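PDB 3EC9: uncharacterized NTF2-like protein from Burkholderia thailandensis E264, which is of unknown function but belongs to the SnoaL-like family of the NTF2 clan, whose cone-shaped fold often encloses a small-molecule pocket. Local coordinates for residues 12-24 with 78-92. Sequence-based numbering, arbitrary orientation. Where two conformers were deposited one is given.
Sequences RTPYQIVADHYAA and FKLDALHDAGDTVIG
Leu83 divides its two methyls between the aromatic residues Tyr15 and Tyr22, and apolar contacts of this kind join helix 14-24 to the hairpin of residues 78-92. With CG anti to the backbone N (chi1 -167°), Leu83 lays CD2 over one face of the Tyr15 ring in a CH-pi contact, 3.8 Å from its centroid, while CD1 meets Tyr22 CE2 at the ring edge. Leu80 CD1 covers a face of the Tyr22 ring in a second CH-pi contact, 4.1 Å from the centroid. Nearer the helix start, Val18 and Val90 meet end-on through their methyls, CG1 to CG1 at 4.1 Å, and Pro14 CB rests on Val90 CG2.

The rings of Tyr22 and Phe78 are inclined by 30° and displaced, so overlap is slight. The Tyr22 hydroxyl passes close to Gly92 CA (3.5 Å) and is hydrogen-bonded to His113 and Trp115 on strand 106-118.

No direct hydrogen bond crosses the contact; water supplies the polar link. One water accepts from Tyr15 N (3.1 Å) and donates to Asp85 OD1 and Gly87 O; OD1 also takes Gly87 N in an Asx turn. Another joins Thr13 OG1, the N-cap oxygen, to Asp85 OD2, and a third connects Tyr15 OH with Leu83 O.

An N-terminal helix packed on the concave face of a mixed sheet, here roughly along an antiparallel hairpin, is characteristic of the NTF2-like alpha+beta cone fold.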
ATOM      1  N   ARG B  12     -25.363   7.076  -4.270  0.50 15.80           N
ATOM      2  CA  ARG B  12     -24.202   6.454  -4.860  0.50 12.51           C
ATOM      3  C   ARG B  12     -23.206   6.015  -3.780  0.50 12.66           C
ATOM      4  O   ARG B  12     -22.900   6.795  -2.874  0.50 13.06           O
ATOM      5  CB  ARG B  12     -23.576   7.483  -5.769  0.50 13.69           C
ATOM      6  CG  ARG B  12     -22.538   6.966  -6.699  0.50  6.63           C
ATOM      7  CD  ARG B  12     -22.302   7.959  -7.838  0.50  5.99           C
ATOM      8  NE  ARG B  12     -21.595   7.387  -8.988  0.50  7.82           N
ATOM      9  CZ  ARG B  12     -22.151   6.604  -9.919  0.50  8.76           C
ATOM     10  NH1 ARG B  12     -23.431   6.259  -9.855  0.50 10.27           N
ATOM     11  NH2 ARG B  12     -21.416   6.175 -10.923  0.50  8.49           N
ATOM     12  N   THR B  13     -22.689   4.788  -3.863  1.00 11.98           N
ATOM     13  CA  THR B  13     -21.928   4.252  -2.769  1.00 11.16           C
ATOM     14  C   THR B  13     -20.521   4.832  -2.822  1.00 11.41           C
ATOM     15  O   THR B  13     -20.048   5.277  -3.871  1.00 11.03           O
ATOM     16  CB  THR B  13     -21.813   2.753  -2.823  1.00 12.89           C
ATOM     17  OG1 THR B  13     -21.051   2.391  -3.983  1.00 13.90           O
ATOM     18  CG2 THR B  13     -23.249   2.049  -2.868  1.00 11.82           C
ATOM     19  N   PRO B  14     -19.819   4.809  -1.683  1.00 11.15           N
ATOM     20  CA  PRO B  14     -18.378   5.129  -1.762  1.00 10.72           C
ATOM     21  C   PRO B  14     -17.575   4.404  -2.821  1.00 10.44           C
ATOM     22  O   PRO B  14     -16.710   4.992  -3.475  1.00  9.95           O
ATOM     23  CB  PRO B  14     -17.882   4.784  -0.339  1.00 10.50           C
ATOM     24  CG  PRO B  14     -19.106   5.099   0.556  1.00 13.20           C
ATOM     25  CD  PRO B  14     -20.283   4.620  -0.288  1.00 13.57           C
ATOM     26  N   TYR B  15     -17.827   3.100  -2.993  1.00 10.03           N
ATOM     27  CA  TYR B  15     -17.174   2.341  -4.045  1.00 10.77           C
ATOM     28  C   TYR B  15     -17.370   3.006  -5.428  1.00  9.46           C
ATOM     29  O   TYR B  15     -16.441   3.155  -6.226  1.00 10.88           O
ATOM     30  CB  TYR B  15     -17.725   0.890  -4.050  1.00  9.92           C
ATOM     31  CG  TYR B  15     -17.200  -0.030  -5.144  1.00 10.89           C
ATOM     32  CD1 TYR B  15     -17.738   0.008  -6.414  1.00  8.48           C
ATOM     33  CD2 TYR B  15     -16.176  -0.942  -4.885  1.00 11.51           C
ATOM     34  CE1 TYR B  15     -17.291  -0.806  -7.427  1.00 11.39           C
ATOM     35  CE2 TYR B  15     -15.713  -1.776  -5.884  1.00 11.85           C
ATOM     36  CZ  TYR B  15     -16.266  -1.700  -7.165  1.00 12.60           C
ATOM     37  OH  TYR B  15     -15.789  -2.527  -8.181  1.00 14.19           O
ATOM     38  N   GLN B  16     -18.623   3.335  -5.733  1.00 10.42           N
ATOM     39  CA  GLN B  16     -18.964   3.963  -7.024  1.00 10.72           C
ATOM     40  C   GLN B  16     -18.312   5.323  -7.190  1.00 10.73           C
ATOM     41  O   GLN B  16     -17.781   5.665  -8.267  1.00 11.15           O
ATOM     42  CB  GLN B  16     -20.477   4.066  -7.136  1.00 11.69           C
ATOM     43  CG  GLN B  16     -21.163   2.724  -7.333  1.00 13.54           C
ATOM     44  CD  GLN B  16     -22.658   2.861  -7.377  1.00 15.63           C
ATOM     45  OE1 GLN B  16     -23.244   3.287  -6.404  1.00 12.14           O
ATOM     46  NE2 GLN B  16     -23.281   2.589  -8.531  1.00 12.13           N
ATOM     47  N   ILE B  17     -18.330   6.112  -6.121  1.00 10.02           N
ATOM     48  CA  ILE B  17     -17.703   7.425  -6.119  1.00  9.48           C
ATOM     49  C   ILE B  17     -16.197   7.311  -6.436  1.00  8.74           C
ATOM     50  O   ILE B  17     -15.629   8.073  -7.211  1.00 11.53           O
ATOM     51  CB  ILE B  17     -17.930   8.141  -4.761  1.00 11.00           C
ATOM     52  CG1 ILE B  17     -19.426   8.466  -4.644  1.00 13.62           C
ATOM     53  CG2 ILE B  17     -17.068   9.453  -4.595  1.00 11.17           C
ATOM     54  CD1 ILE B  17     -19.904   8.987  -3.269  1.00 12.68           C
ATOM     55  N   VAL B  18     -15.531   6.348  -5.799  1.00  9.95           N
ATOM     56  CA  VAL B  18     -14.104   6.143  -6.044  1.00 11.09           C
ATOM     57  C   VAL B  18     -13.869   5.571  -7.434  1.00 11.64           C
ATOM     58  O   VAL B  18     -12.990   6.022  -8.147  1.00 11.60           O
ATOM     59  CB  VAL B  18     -13.492   5.240  -4.945  1.00  9.08           C
ATOM     60  CG1 VAL B  18     -12.049   4.774  -5.307  1.00 10.75           C
ATOM     61  CG2 VAL B  18     -13.516   5.985  -3.612  1.00  9.88           C
ATOM     62  N   ALA B  19     -14.696   4.604  -7.864  1.00 11.29           N
ATOM     63  CA  ALA B  19     -14.640   4.143  -9.250  1.00 11.25           C
ATOM     64  C   ALA B  19     -14.780   5.299 -10.248  1.00  8.97           C
ATOM     65  O   ALA B  19     -14.057   5.338 -11.264  1.00 11.89           O
ATOM     66  CB  ALA B  19     -15.718   3.073  -9.513  1.00  9.66           C
ATOM     67  N   ASP B  20     -15.721   6.210  -9.991  1.00 11.15           N
ATOM     68  CA  ASP B  20     -15.877   7.400 -10.870  1.00 10.95           C
ATOM     69  C   ASP B  20     -14.592   8.237 -10.937  1.00 12.71           C
ATOM     70  O   ASP B  20     -14.181   8.721 -12.001  1.00 11.34           O
ATOM     71  CB  ASP B  20     -16.971   8.304 -10.355  1.00 12.26           C
ATOM     72  CG  ASP B  20     -18.355   7.761 -10.596  1.00 14.43           C
ATOM     73  OD1 ASP B  20     -18.549   6.841 -11.418  1.00 13.45           O
ATOM     74  OD2 ASP B  20     -19.276   8.316  -9.972  1.00 19.10           O
ATOM     75  N   HIS B  21     -13.966   8.435  -9.770  1.00 10.56           N
ATOM     76  CA  HIS B  21     -12.663   9.111  -9.726  1.00 10.50           C
ATOM     77  C   HIS B  21     -11.636   8.432 -10.638  1.00 12.59           C
ATOM     78  O   HIS B  21     -10.974   9.079 -11.429  1.00 13.26           O
ATOM     79  CB  HIS B  21     -12.066   9.238  -8.307  1.00 10.57           C
ATOM     80  CG  HIS B  21     -10.667   9.713  -8.337  1.00 10.47           C
ATOM     81  ND1 HIS B  21     -10.343  11.049  -8.420  1.00 13.28           N
ATOM     82  CD2 HIS B  21      -9.498   9.034  -8.421  1.00 12.62           C
ATOM     83  CE1 HIS B  21      -9.033  11.168  -8.541  1.00 12.93           C
ATOM     84  NE2 HIS B  21      -8.497   9.965  -8.527  1.00 11.87           N
ATOM     85  N   TYR B  22     -11.495   7.122 -10.502  1.00 13.01           N
ATOM     86  CA  TYR B  22     -10.488   6.399 -11.266  1.00 13.80           C
ATOM     87  C   TYR B  22     -10.732   6.491 -12.769  1.00 13.89           C
ATOM     88  O   TYR B  22      -9.801   6.668 -13.537  1.00 14.19           O
ATOM     89  CB  TYR B  22     -10.440   4.940 -10.854  1.00 13.17           C
ATOM     90  CG  TYR B  22      -9.622   4.669  -9.598  1.00 10.33           C
ATOM     91  CD1 TYR B  22      -8.290   5.072  -9.474  1.00 10.92           C
ATOM     92  CD2 TYR B  22     -10.170   3.948  -8.549  1.00 11.27           C
ATOM     93  CE1 TYR B  22      -7.518   4.784  -8.292  1.00 10.66           C
ATOM     94  CE2 TYR B  22      -9.444   3.678  -7.385  1.00  9.38           C
ATOM     95  CZ  TYR B  22      -8.126   4.073  -7.279  1.00  7.32           C
ATOM     96  OH  TYR B  22      -7.441   3.730  -6.147  1.00  9.94           O
ATOM     97  N   ALA B  23     -12.004   6.427 -13.146  1.00 11.29           N
ATOM     98  CA  ALA B  23     -12.367   6.545 -14.541  1.00 12.12           C
ATOM     99  C   ALA B  23     -11.968   7.925 -15.082  1.00 12.42           C
ATOM    100  O   ALA B  23     -11.425   8.028 -16.183  1.00 13.24           O
ATOM    101  CB  ALA B  23     -13.868   6.273 -14.729  1.00 11.80           C
ATOM    102  N   ALA B  24     -12.276   8.976 -14.328  1.00 12.26           N
ATOM    103  CA  ALA B  24     -11.942  10.356 -14.699  1.00 12.90           C
ATOM    104  C   ALA B  24     -10.451  10.535 -14.786  1.00 16.05           C
ATOM    105  O   ALA B  24      -9.946  11.218 -15.674  1.00 14.46           O
ATOM    106  CB  ALA B  24     -12.548  11.343 -13.699  1.00 13.80           C
ATOM    107  N   PHE B  78      -1.661   5.018 -14.110  1.00 14.83           N
ATOM    108  CA  PHE B  78      -2.168   4.084 -13.113  1.00 11.87           C
ATOM    109  C   PHE B  78      -3.132   3.154 -13.802  1.00 14.12           C
ATOM    110  O   PHE B  78      -4.020   3.613 -14.520  1.00 14.29           O
ATOM    111  CB  PHE B  78      -2.889   4.786 -11.961  1.00 10.87           C
ATOM    112  CG  PHE B  78      -3.549   3.839 -11.025  1.00 10.18           C
ATOM    113  CD1 PHE B  78      -2.792   2.952 -10.271  1.00 11.30           C
ATOM    114  CD2 PHE B  78      -4.922   3.810 -10.920  1.00 12.10           C
ATOM    115  CE1 PHE B  78      -3.408   2.057  -9.421  1.00 14.36           C
ATOM    116  CE2 PHE B  78      -5.530   2.921 -10.078  1.00 11.96           C
ATOM    117  CZ  PHE B  78      -4.755   2.039  -9.324  1.00 13.01           C
ATOM    118  N   LYS B  79      -2.917   1.870 -13.585  1.00  9.02           N
ATOM    119  CA  LYS B  79      -3.794   0.836 -14.104  1.00 12.70           C
ATOM    120  C   LYS B  79      -4.440   0.137 -12.912  1.00 12.66           C
ATOM    121  O   LYS B  79      -3.778  -0.501 -12.119  1.00 13.08           O
ATOM    122  CB  LYS B  79      -3.033  -0.158 -14.995  1.00 15.23           C
ATOM    123  CG  LYS B  79      -2.443   0.457 -16.268  1.00 25.59           C
ATOM    124  N   LEU B  80      -5.756   0.265 -12.787  1.00 10.93           N
ATOM    125  CA  LEU B  80      -6.508  -0.354 -11.723  1.00 10.57           C
ATOM    126  C   LEU B  80      -6.718  -1.838 -11.970  1.00 11.58           C
ATOM    127  O   LEU B  80      -7.234  -2.212 -13.030  1.00 12.69           O
ATOM    128  CB  LEU B  80      -7.867   0.316 -11.614  1.00  9.46           C
ATOM    129  CG  LEU B  80      -8.758  -0.040 -10.421  1.00 10.46           C
ATOM    130  CD1 LEU B  80      -8.152   0.350  -9.066  1.00 12.77           C
ATOM    131  CD2 LEU B  80     -10.181   0.544 -10.575  1.00 11.49           C
ATOM    132  N   ASP B  81      -6.324  -2.648 -10.984  0.50  9.96           N
ATOM    133  CA  ASP B  81      -6.417  -4.097 -11.048  0.50  9.06           C
ATOM    134  C   ASP B  81      -7.551  -4.644 -10.164  0.50 10.29           C
ATOM    135  O   ASP B  81      -8.219  -5.609 -10.535  0.50 12.78           O
ATOM    136  CB  ASP B  81      -5.074  -4.744 -10.661  0.50  8.91           C
ATOM    137  CG  ASP B  81      -3.972  -4.546 -11.722  0.50 16.12           C
ATOM    138  OD1 ASP B  81      -4.262  -4.471 -12.938  0.50 14.17           O
ATOM    139  OD2 ASP B  81      -2.792  -4.472 -11.323  0.50 12.07           O
ATOM    140  N   ALA B  82      -7.760  -4.024  -9.010  1.00  9.47           N
ATOM    141  CA  ALA B  82      -8.763  -4.465  -8.012  1.00  9.60           C
ATOM    142  C   ALA B  82      -9.327  -3.297  -7.300  1.00  9.75           C
ATOM    143  O   ALA B  82      -8.673  -2.294  -7.168  1.00 10.97           O
ATOM    144  CB  ALA B  82      -8.217  -5.467  -7.021  1.00 10.11           C
ATOM    145  N   LEU B  83     -10.570  -3.425  -6.851  1.00  9.26           N
ATOM    146  CA  LEU B  83     -11.193  -2.364  -6.079  1.00  9.90           C
ATOM    147  C   LEU B  83     -12.019  -3.035  -4.991  1.00 11.61           C
ATOM    148  O   LEU B  83     -12.965  -3.765  -5.272  1.00 10.96           O
ATOM    149  CB  LEU B  83     -12.038  -1.442  -6.946  1.00 10.20           C
ATOM    150  CG  LEU B  83     -12.494  -0.128  -6.298  1.00  9.22           C
ATOM    151  CD1 LEU B  83     -11.285   0.737  -5.917  1.00 11.14           C
ATOM    152  CD2 LEU B  83     -13.454   0.614  -7.249  1.00 13.76           C
ATOM    153  N   HIS B  84     -11.622  -2.812  -3.737  1.00 10.38           N
ATOM    154  CA  HIS B  84     -12.178  -3.549  -2.624  1.00 12.10           C
ATOM    155  C   HIS B  84     -13.114  -2.655  -1.848  1.00 13.39           C
ATOM    156  O   HIS B  84     -12.731  -1.574  -1.404  1.00 10.81           O
ATOM    157  CB  HIS B  84     -11.085  -4.086  -1.702  1.00  9.81           C
ATOM    158  CG  HIS B  84     -10.058  -4.927  -2.397  1.00 12.52           C
ATOM    159  ND1 HIS B  84     -10.366  -6.111  -3.042  1.00 15.00           N
ATOM    160  CD2 HIS B  84      -8.755  -4.678  -2.656  1.00 14.52           C
ATOM    161  CE1 HIS B  84      -9.257  -6.582  -3.604  1.00 12.49           C
ATOM    162  NE2 HIS B  84      -8.265  -5.737  -3.372  1.00 14.21           N
ATOM    163  N   ASP B  85     -14.350  -3.116  -1.696  1.00 11.29           N
ATOM    164  CA  ASP B  85     -15.421  -2.352  -1.065  1.00 10.50           C
ATOM    165  C   ASP B  85     -15.464  -2.697   0.419  1.00 12.59           C
ATOM    166  O   ASP B  85     -15.985  -3.738   0.783  1.00 11.83           O
ATOM    167  CB  ASP B  85     -16.756  -2.726  -1.770  1.00 12.24           C
ATOM    168  CG  ASP B  85     -17.921  -1.854  -1.349  1.00 17.44           C
ATOM    169  OD1 ASP B  85     -17.807  -1.124  -0.364  1.00 16.42           O
ATOM    170  OD2 ASP B  85     -19.002  -1.916  -2.012  1.00 15.22           O
ATOM    171  N   ALA B  86     -14.971  -1.793   1.283  1.00 11.96           N
ATOM    172  CA  ALA B  86     -15.065  -1.949   2.747  1.00 11.66           C
ATOM    173  C   ALA B  86     -16.039  -0.887   3.309  1.00 12.54           C
ATOM    174  O   ALA B  86     -15.860  -0.326   4.404  1.00 13.90           O
ATOM    175  CB  ALA B  86     -13.648  -1.825   3.385  1.00 10.27           C
ATOM    176  N   GLY B  87     -17.067  -0.565   2.544  1.00 12.74           N
ATOM    177  CA  GLY B  87     -18.143   0.288   3.052  1.00 12.06           C
ATOM    178  C   GLY B  87     -17.831   1.756   2.860  1.00 11.39           C
ATOM    179  O   GLY B  87     -17.787   2.248   1.723  1.00 11.62           O
ATOM    180  N   ASP B  88     -17.519   2.449   3.944  1.00 11.83           N
ATOM    181  CA  ASP B  88     -17.117   3.845   3.835  1.00 13.73           C
ATOM    182  C   ASP B  88     -15.681   3.985   3.389  1.00 13.34           C
ATOM    183  O   ASP B  88     -15.268   5.063   2.952  1.00 12.76           O
ATOM    184  CB  ASP B  88     -17.286   4.564   5.158  1.00 14.10           C
ATOM    185  CG  ASP B  88     -18.755   4.683   5.573  1.00 22.40           C
ATOM    186  OD1 ASP B  88     -19.624   4.677   4.673  1.00 24.43           O
ATOM    187  OD2 ASP B  88     -19.000   4.758   6.800  1.00 37.05           O
ATOM    188  N   THR B  89     -14.912   2.907   3.532  0.50 12.15           N
ATOM    189  CA  THR B  89     -13.550   2.863   3.001  0.50 12.03           C
ATOM    190  C   THR B  89     -13.554   2.011   1.735  0.50  9.76           C
ATOM    191  O   THR B  89     -14.351   1.060   1.588  0.50  8.71           O
ATOM    192  CB  THR B  89     -12.513   2.316   4.038  0.50 11.31           C
ATOM    193  OG1 THR B  89     -11.208   2.198   3.443  0.50 22.55           O
ATOM    194  CG2 THR B  89     -12.927   0.985   4.535  0.50 12.43           C
ATOM    195  N   VAL B  90     -12.675   2.377   0.808  1.00 10.40           N
ATOM    196  CA  VAL B  90     -12.565   1.664  -0.463  1.00  9.04           C
ATOM    197  C   VAL B  90     -11.058   1.551  -0.718  1.00 10.32           C
ATOM    198  O   VAL B  90     -10.353   2.522  -0.456  1.00 10.44           O
ATOM    199  CB  VAL B  90     -13.215   2.437  -1.591  1.00 10.28           C
ATOM    200  CG1 VAL B  90     -13.137   1.661  -2.953  1.00 10.86           C
ATOM    201  CG2 VAL B  90     -14.672   2.782  -1.209  1.00 12.74           C
ATOM    202  N   ILE B  91     -10.569   0.395  -1.190  1.00  8.96           N
ATOM    203  CA  ILE B  91      -9.129   0.228  -1.434  1.00  7.60           C
ATOM    204  C   ILE B  91      -8.916  -0.154  -2.902  1.00 11.06           C
ATOM    205  O   ILE B  91      -9.357  -1.217  -3.356  1.00 10.86           O
ATOM    206  CB  ILE B  91      -8.487  -0.844  -0.482  1.00  9.87           C
ATOM    207  CG1 ILE B  91      -8.732  -0.445   0.982  1.00 11.39           C
ATOM    208  CG2 ILE B  91      -6.990  -1.032  -0.761  1.00  9.40           C
ATOM    209  CD1 ILE B  91     -10.093  -0.855   1.596  1.00 11.48           C
ATOM    210  N   GLY B  92      -8.202   0.709  -3.625  1.00  9.01           N
ATOM    211  CA  GLY B  92      -7.823   0.443  -5.017  1.00  9.11           C
ATOM    212  C   GLY B  92      -6.440  -0.203  -5.047  1.00  9.46           C
ATOM    213  O   GLY B  92      -5.596   0.107  -4.189  1.00 11.02           O
TER
HETATM  214  O   HOH W   1     -20.831  -0.234  -2.743  1.00 24.95           O
HETATM  215  O   HOH W   2     -18.938   1.407  -0.627  1.00 14.22           O
HETATM  216  O   HOH W   3     -14.574  -4.741  -7.614  1.00 23.19           O